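Local structure of multisubunit Na+/H+ antiporter, F subunit (Anoxybacillus flavithermus, 6Z16) at residues L10-M14 / T40-I44; F17-V21 / A33-M37. The protein is a membrane subunit of an Mrp-type sodium/proton antiporter and probably contributes to the exchange of sodium ions for protons across the cell membrane. All coordinates share one frame; numbering follows the deposited sequence.

Interaction 1: residues L10-M14 / T40-I44; sequences LSLAM and TLAGI. With PTY (phosphatidylethanolamine), chain B.
L10 drops between G43 and I44, the first of two bumps by which helix 10-14 illustrates how antiparallel transmembrane helices fit together through apolar side chains. G43 leaves a hollow opposite: lacking a side chain, it lets L10 CD1 come down on the backbone, 3.9 Å from G43 C. I44 flanks this hollow, with its CG1 4.0 Å from the same L10 CD1. The other branch, L10 CD2, lies 3.9 Å from T40 CG2, and the two side chains pass alongside each other, each pointing toward the other's helix. T40 turns its methyl to the interface, where CG2 also sits 3.6 Å from L10 O, while its hydroxyl is hydrogen-bonded to A36 O on its own helix. One turn on, M14, the second bump, reaches across with CG anti to the backbone N (chi1 -177°) and a bend only at chi3 (-75°), which delivers CE into the hollow between L41 and I44. There M14 CE stands 3.7 Å from I44 CD1 and 4.0 Å from L41 CB. I44 CD1 also meets a phosphatidylethanolamine chain end, at C19. The segment axes run at 160° and approach to 10.0 Å, joining the first two membrane helices, 3-22 and 27-52. I47 and L7 extend the seam, T24 of a neighbouring subunit packs on L10 and T40, and L688 of another subunit packs on L41.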
loop_
_atom_site.group_PDB
_atom_site.type_symbol
_atom_site.label_atom_id
_atom_site.label_comp_id
_atom_site.label_asym_id
_atom_site.label_seq_id
_atom_site.Cartn_x
_atom_site.Cartn_y
_atom_site.Cartn_z
ATOM N N LEU F 10 6.072 -3.900 -43.292
ATOM C CA LEU F 10 7.218 -3.452 -42.503
ATOM C C LEU F 10 8.545 -3.733 -43.198
ATOM O O LEU F 10 9.497 -2.958 -43.045
ATOM C CB LEU F 10 7.217 -4.117 -41.131
ATOM C CG LEU F 10 6.156 -3.688 -40.128
ATOM C CD1 LEU F 10 6.276 -4.551 -38.917
ATOM C CD2 LEU F 10 6.347 -2.241 -39.755
ATOM N N SER F 11 8.624 -4.820 -43.967
ATOM C CA SER F 11 9.848 -5.132 -44.696
ATOM C C SER F 11 10.094 -4.124 -45.809
ATOM O O SER F 11 11.224 -3.652 -45.988
ATOM C CB SER F 11 9.762 -6.549 -45.252
ATOM O OG SER F 11 9.621 -7.490 -44.204
ATOM N N LEU F 12 9.041 -3.755 -46.543
ATOM C CA LEU F 12 9.175 -2.714 -47.557
ATOM C C LEU F 12 9.451 -1.351 -46.931
ATOM O O LEU F 12 10.167 -0.532 -47.521
ATOM C CB LEU F 12 7.918 -2.663 -48.425
ATOM C CG LEU F 12 7.616 -3.928 -49.232
ATOM C CD1 LEU F 12 6.290 -3.800 -49.948
ATOM C CD2 LEU F 12 8.730 -4.245 -50.209
ATOM N N ALA F 13 8.936 -1.106 -45.723
ATOM C CA ALA F 13 9.259 0.130 -45.020
ATOM C C ALA F 13 10.728 0.181 -44.619
ATOM O O ALA F 13 11.373 1.231 -44.732
ATOM C CB ALA F 13 8.367 0.280 -43.792
ATOM N N MET F 14 11.273 -0.949 -44.161
ATOM C CA MET F 14 12.692 -1.024 -43.828
ATOM C C MET F 14 13.569 -0.875 -45.064
ATOM O O MET F 14 14.639 -0.261 -44.989
ATOM C CB MET F 14 12.979 -2.340 -43.109
ATOM C CG MET F 14 14.408 -2.503 -42.647
ATOM S SD MET F 14 14.667 -4.007 -41.700
ATOM C CE MET F 14 13.904 -3.534 -40.156
ATOM N N THR F 40 11.481 -0.165 -36.583
ATOM C CA THR F 40 10.774 -1.098 -37.454
ATOM C C THR F 40 11.203 -2.540 -37.194
ATOM O O THR F 40 10.374 -3.457 -37.271
ATOM C CB THR F 40 11.019 -0.706 -38.911
ATOM O OG1 THR F 40 10.697 0.677 -39.080
ATOM C CG2 THR F 40 10.141 -1.512 -39.848
ATOM N N LEU F 41 12.480 -2.749 -36.853
ATOM C CA LEU F 41 12.945 -4.071 -36.439
ATOM C C LEU F 41 12.245 -4.539 -35.167
ATOM O O LEU F 41 11.908 -5.722 -35.035
ATOM C CB LEU F 41 14.461 -4.049 -36.239
ATOM C CG LEU F 41 15.135 -5.328 -35.746
ATOM C CD1 LEU F 41 14.931 -6.455 -36.731
ATOM C CD2 LEU F 41 16.611 -5.083 -35.508
ATOM N N ALA F 42 12.011 -3.616 -34.229
ATOM C CA ALA F 42 11.251 -3.948 -33.021
ATOM C C ALA F 42 9.822 -4.367 -33.357
ATOM O O ALA F 42 9.276 -5.305 -32.754
ATOM C CB ALA F 42 11.243 -2.762 -32.059
ATOM N N GLY F 43 9.214 -3.699 -34.339
ATOM C CA GLY F 43 7.892 -4.116 -34.793
ATOM C C GLY F 43 7.875 -5.487 -35.445
ATOM O O GLY F 43 6.934 -6.268 -35.251
ATOM N N ILE F 44 8.913 -5.790 -36.231
ATOM C CA ILE F 44 9.040 -7.104 -36.858
ATOM C C ILE F 44 9.182 -8.192 -35.801
ATOM O O ILE F 44 8.592 -9.275 -35.923
ATOM C CB ILE F 44 10.217 -7.103 -37.854
ATOM C CG1 ILE F 44 9.908 -6.175 -39.024
ATOM C CG2 ILE F 44 10.510 -8.489 -38.392
ATOM C CD1 ILE F 44 11.075 -5.925 -39.912
HETATM C C1 PTY B . 4.643 -17.150 -48.625
HETATM C C2 PTY B . -1.892 -12.623 -49.028
HETATM C C3 PTY B . -1.293 -14.003 -49.389
HETATM O O4 PTY B . 5.575 -16.972 -49.716
HETATM C C5 PTY B . 3.063 -15.437 -49.518
HETATM C C6 PTY B . 3.923 -15.856 -48.359
HETATM O O7 PTY B . 4.897 -14.788 -48.135
HETATM C C8 PTY B . 5.113 -14.412 -46.867
HETATM O O10 PTY B . 4.656 -14.983 -45.915
HETATM C C11 PTY B . 5.974 -13.186 -46.799
HETATM C C12 PTY B . 7.221 -13.389 -45.953
HETATM C C13 PTY B . 7.930 -12.092 -45.593
HETATM C C14 PTY B . 9.258 -12.334 -44.901
HETATM C C15 PTY B . 9.753 -11.199 -44.025
HETATM C C16 PTY B . 10.883 -11.618 -43.095
HETATM C C17 PTY B . 11.502 -10.479 -42.304
HETATM C C18 PTY B . 12.159 -9.418 -43.168
HETATM C C19 PTY B . 12.724 -8.247 -42.380
HETATM C C30 PTY B . 5.634 -17.943 -50.634
HETATM C C31 PTY B . 6.751 -17.706 -51.606
HETATM O O30 PTY B . 4.894 -18.886 -50.657
HETATM C C32 PTY B . 7.779 -18.829 -51.603
HETATM C C33 PTY B . 9.119 -18.405 -52.185
HETATM C C34 PTY B . 9.809 -17.322 -51.372
HETATM C C35 PTY B . 10.980 -16.659 -52.076
HETATM C C36 PTY B . 11.464 -15.392 -51.386
HETATM C C37 PTY B . 12.524 -14.633 -52.166
HETATM P P1 PTY B . 1.230 -13.723 -48.526
HETATM O O11 PTY B . 0.115 -13.790 -49.662
HETATM O O12 PTY B . 1.340 -12.262 -48.099
HETATM O O13 PTY B . 0.945 -14.673 -47.432
HETATM O O14 PTY B . 2.602 -14.091 -49.280
HETATM N N1 PTY B . -2.124 -11.850 -50.252
#

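Interaction 2: residues F17-V21 / A33-M37; sequences FLYRV and ALDAM. With PTY (phosphatidylethanolamine), chain C.
The phenyl ring of F17 carries the methyl of A36 on one face, with CB 3.5 Å above the ring plane and over its centre. The approach is only 13° off the ring normal, a CH-pi contact that uses the small side chain of A36 to let a large flat group lie close to the opposite helix. A33 O and M37 N approach the ring obliquely. With chi1 at -65°, the ring swings away from the F17 carbonyl and out toward A36.

A33 serves the same end one turn earlier in its helix: its CB nestles against the backbone at F17 O, 3.4 Å away, and against V21 CB. The small A33 and A36 are in keeping with the close approach of the segment axes, 8.9 Å at 157°. Beside this small-residue strip runs a bulkier, lipid-facing one. The V21 side chain lies roughly perpendicular to those of L34 and M37, its CG2 lying 3.7 Å from L34 CG and its CG1 4.1 Å from M37 CE. Bent at its last torsion, M37 lays CE on the helix 17-21 backbone, 3.7 Å from L18 N, and leaves SD against a phosphatidylethanolamine tail, 3.7 Å from C29. Tails of the same lipid touch L18 CD1 (3.7 Å from C38) and both methyls of L34, so the lipid borders the helix pair along this side.

The pairing joins helices 3-22 and 27-52 close to the turn between them. Helix 58-79 meets the second helix through D35, which touches A68 and T72, while S27 and I44 of a neighbouring subunit pack on F17 and A36.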
loop_
_atom_site.group_PDB
_atom_site.type_symbol
_atom_site.label_atom_id
_atom_site.label_comp_id
_atom_site.label_asym_id
_atom_site.label_seq_id
_atom_site.Cartn_x
_atom_site.Cartn_y
_atom_site.Cartn_z
ATOM N N PHE F 17 13.605 2.931 -45.615
ATOM C CA PHE F 17 14.564 3.598 -44.733
ATOM C C PHE F 17 15.999 3.243 -45.105
ATOM O O PHE F 17 16.909 4.052 -44.903
ATOM C CB PHE F 17 14.315 3.258 -43.258
ATOM C CG PHE F 17 13.008 3.767 -42.722
ATOM C CD1 PHE F 17 12.759 5.126 -42.653
ATOM C CD2 PHE F 17 12.067 2.893 -42.202
ATOM C CE1 PHE F 17 11.565 5.598 -42.156
ATOM C CE2 PHE F 17 10.872 3.360 -41.693
ATOM C CZ PHE F 17 10.624 4.713 -41.667
ATOM N N LEU F 18 16.214 2.065 -45.691
ATOM C CA LEU F 18 17.543 1.718 -46.175
ATOM C C LEU F 18 17.905 2.528 -47.415
ATOM O O LEU F 18 19.074 2.878 -47.614
ATOM C CB LEU F 18 17.610 0.219 -46.445
ATOM C CG LEU F 18 18.953 -0.474 -46.652
ATOM C CD1 LEU F 18 18.841 -1.862 -46.091
ATOM C CD2 LEU F 18 19.338 -0.560 -48.115
ATOM N N TYR F 19 16.921 2.821 -48.267
ATOM C CA TYR F 19 17.182 3.704 -49.397
ATOM C C TYR F 19 17.529 5.105 -48.926
ATOM O O TYR F 19 18.359 5.782 -49.539
ATOM C CB TYR F 19 15.988 3.751 -50.352
ATOM C CG TYR F 19 16.227 4.701 -51.504
ATOM C CD1 TYR F 19 17.105 4.370 -52.523
ATOM C CD2 TYR F 19 15.602 5.944 -51.554
ATOM C CE1 TYR F 19 17.348 5.240 -53.564
ATOM C CE2 TYR F 19 15.842 6.821 -52.592
ATOM C CZ TYR F 19 16.712 6.462 -53.594
ATOM O OH TYR F 19 16.948 7.327 -54.633
ATOM N N ARG F 20 16.923 5.550 -47.835
ATOM C CA ARG F 20 17.326 6.849 -47.313
ATOM C C ARG F 20 18.662 6.793 -46.570
ATOM O O ARG F 20 19.374 7.802 -46.530
ATOM C CB ARG F 20 16.203 7.421 -46.443
ATOM C CG ARG F 20 16.435 8.809 -45.844
ATOM C CD ARG F 20 16.857 9.817 -46.899
ATOM N NE ARG F 20 15.936 9.906 -48.020
ATOM C CZ ARG F 20 16.218 10.535 -49.149
ATOM N NH1 ARG F 20 15.340 10.572 -50.133
ATOM N NH2 ARG F 20 17.381 11.145 -49.280
ATOM N N VAL F 21 19.059 5.642 -46.022
ATOM C CA VAL F 21 20.367 5.608 -45.371
ATOM C C VAL F 21 21.494 5.459 -46.396
ATOM O O VAL F 21 22.629 5.863 -46.114
ATOM C CB VAL F 21 20.443 4.517 -44.280
ATOM C CG1 VAL F 21 20.687 3.144 -44.840
ATOM C CG2 VAL F 21 21.502 4.844 -43.251
ATOM N N ALA F 33 17.253 7.625 -40.450
ATOM C CA ALA F 33 16.874 6.398 -41.136
ATOM C C ALA F 33 17.269 5.159 -40.340
ATOM O O ALA F 33 16.501 4.194 -40.274
ATOM C CB ALA F 33 17.501 6.370 -42.526
ATOM N N LEU F 34 18.445 5.175 -39.703
ATOM C CA LEU F 34 18.850 4.034 -38.880
ATOM C C LEU F 34 17.995 3.908 -37.623
ATOM O O LEU F 34 17.678 2.789 -37.194
ATOM C CB LEU F 34 20.327 4.149 -38.515
ATOM C CG LEU F 34 21.268 3.860 -39.678
ATOM C CD1 LEU F 34 22.697 4.211 -39.338
ATOM C CD2 LEU F 34 21.148 2.400 -40.066
ATOM N N ASP F 35 17.611 5.043 -37.028
ATOM C CA ASP F 35 16.723 5.034 -35.865
ATOM C C ASP F 35 15.367 4.420 -36.209
ATOM O O ASP F 35 14.870 3.526 -35.502
ATOM C CB ASP F 35 16.550 6.463 -35.351
ATOM C CG ASP F 35 15.929 6.527 -33.964
ATOM O OD1 ASP F 35 15.632 5.470 -33.368
ATOM O OD2 ASP F 35 15.747 7.654 -33.459
ATOM N N ALA F 36 14.764 4.881 -37.308
ATOM C CA ALA F 36 13.484 4.332 -37.739
ATOM C C ALA F 36 13.603 2.879 -38.172
ATOM O O ALA F 36 12.657 2.104 -37.998
ATOM C CB ALA F 36 12.923 5.169 -38.874
ATOM N N MET F 37 14.766 2.490 -38.697
ATOM C CA MET F 37 14.989 1.109 -39.100
ATOM C C MET F 37 15.052 0.190 -37.890
ATOM O O MET F 37 14.521 -0.927 -37.918
ATOM C CB MET F 37 16.281 1.044 -39.903
ATOM C CG MET F 37 16.499 -0.199 -40.701
ATOM S SD MET F 37 18.110 -0.050 -41.484
ATOM C CE MET F 37 17.846 1.396 -42.495
HETATM C C1 PTY C . 26.877 5.541 -44.238
HETATM C C2 PTY C . 30.702 11.500 -44.442
HETATM C C3 PTY C . 29.529 10.548 -44.766
HETATM O O4 PTY C . 27.028 4.503 -45.233
HETATM C C5 PTY C . 29.135 6.262 -45.121
HETATM C C6 PTY C . 27.948 6.600 -44.262
HETATM O O7 PTY C . 28.410 6.678 -42.881
HETATM C C8 PTY C . 27.751 7.490 -42.040
HETATM O O10 PTY C . 26.894 8.255 -42.384
HETATM C C11 PTY C . 28.242 7.313 -40.634
HETATM C C12 PTY C . 27.317 7.882 -39.571
HETATM C C13 PTY C . 25.997 7.146 -39.451
HETATM C C14 PTY C . 26.136 5.693 -39.042
HETATM C C15 PTY C . 26.824 5.484 -37.705
HETATM C C16 PTY C . 26.884 4.024 -37.287
HETATM C C17 PTY C . 25.526 3.403 -37.043
HETATM C C18 PTY C . 25.513 1.889 -37.104
HETATM C C19 PTY C . 24.116 1.343 -37.293
HETATM C C20 PTY C . 24.033 -0.138 -37.585
HETATM C C21 PTY C . 22.652 -0.554 -38.057
HETATM C C22 PTY C . 21.525 -0.016 -37.184
HETATM C C23 PTY C . 20.136 -0.399 -37.662
HETATM C C24 PTY C . 19.952 -1.894 -37.827
HETATM C C25 PTY C . 18.588 -2.294 -38.352
HETATM C C26 PTY C . 18.499 -3.743 -38.798
HETATM C C27 PTY C . 18.399 -3.917 -40.302
HETATM C C28 PTY C . 19.642 -3.527 -41.065
HETATM C C29 PTY C . 19.383 -3.315 -42.531
HETATM C C30 PTY C . 26.338 4.642 -46.365
HETATM C C31 PTY C . 26.032 3.308 -46.966
HETATM O O30 PTY C . 25.983 5.699 -46.807
HETATM C C32 PTY C . 25.283 2.424 -45.979
HETATM C C33 PTY C . 25.052 1.025 -46.502
HETATM C C34 PTY C . 24.326 0.106 -45.536
HETATM C C35 PTY C . 24.113 -1.284 -46.104
HETATM C C36 PTY C . 23.205 -2.174 -45.277
HETATM C C37 PTY C . 22.765 -3.421 -46.022
HETATM C C38 PTY C . 21.641 -4.180 -45.350
HETATM C C39 PTY C . 20.989 -5.210 -46.253
HETATM C C40 PTY C . 19.679 -5.765 -45.717
HETATM C C41 PTY C . 19.802 -6.466 -44.376
HETATM C C42 PTY C . 18.462 -6.744 -43.716
HETATM C C43 PTY C . 18.565 -7.205 -42.280
HETATM C C44 PTY C . 17.234 -7.239 -41.568
HETATM P P1 PTY C . 30.277 8.447 -46.242
HETATM O O11 PTY C . 30.084 9.212 -44.860
HETATM O O12 PTY C . 29.807 9.394 -47.340
HETATM O O13 PTY C . 31.660 7.953 -46.396
HETATM O O14 PTY C . 29.218 7.230 -46.189
HETATM N N1 PTY C . 30.174 12.835 -44.145
#

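Interactions 1 and 2 are successive levels of one antiparallel helical hairpin, helices 3-22 and 27-52; interaction 2 lies nearer the turn, within the chain segment bracketed by interaction 1. Their centres lie about 10 Å apart, yet they touch: M14 CE comes within 3.5 Å of M37 O, and T40 OG1 lies 3.7 Å from F17 CE2, so the two contacts are in van der Waals touch. The axes lie closer at 17-21/33-37, where alanines meet, than at 10-14/40-44. Phosphatidylethanolamine borders both levels: S11 and I44 belong to one lipid pocket, whereas M14 joins L18, V21, L34 and M37 in a second pocket shared by the two contacts.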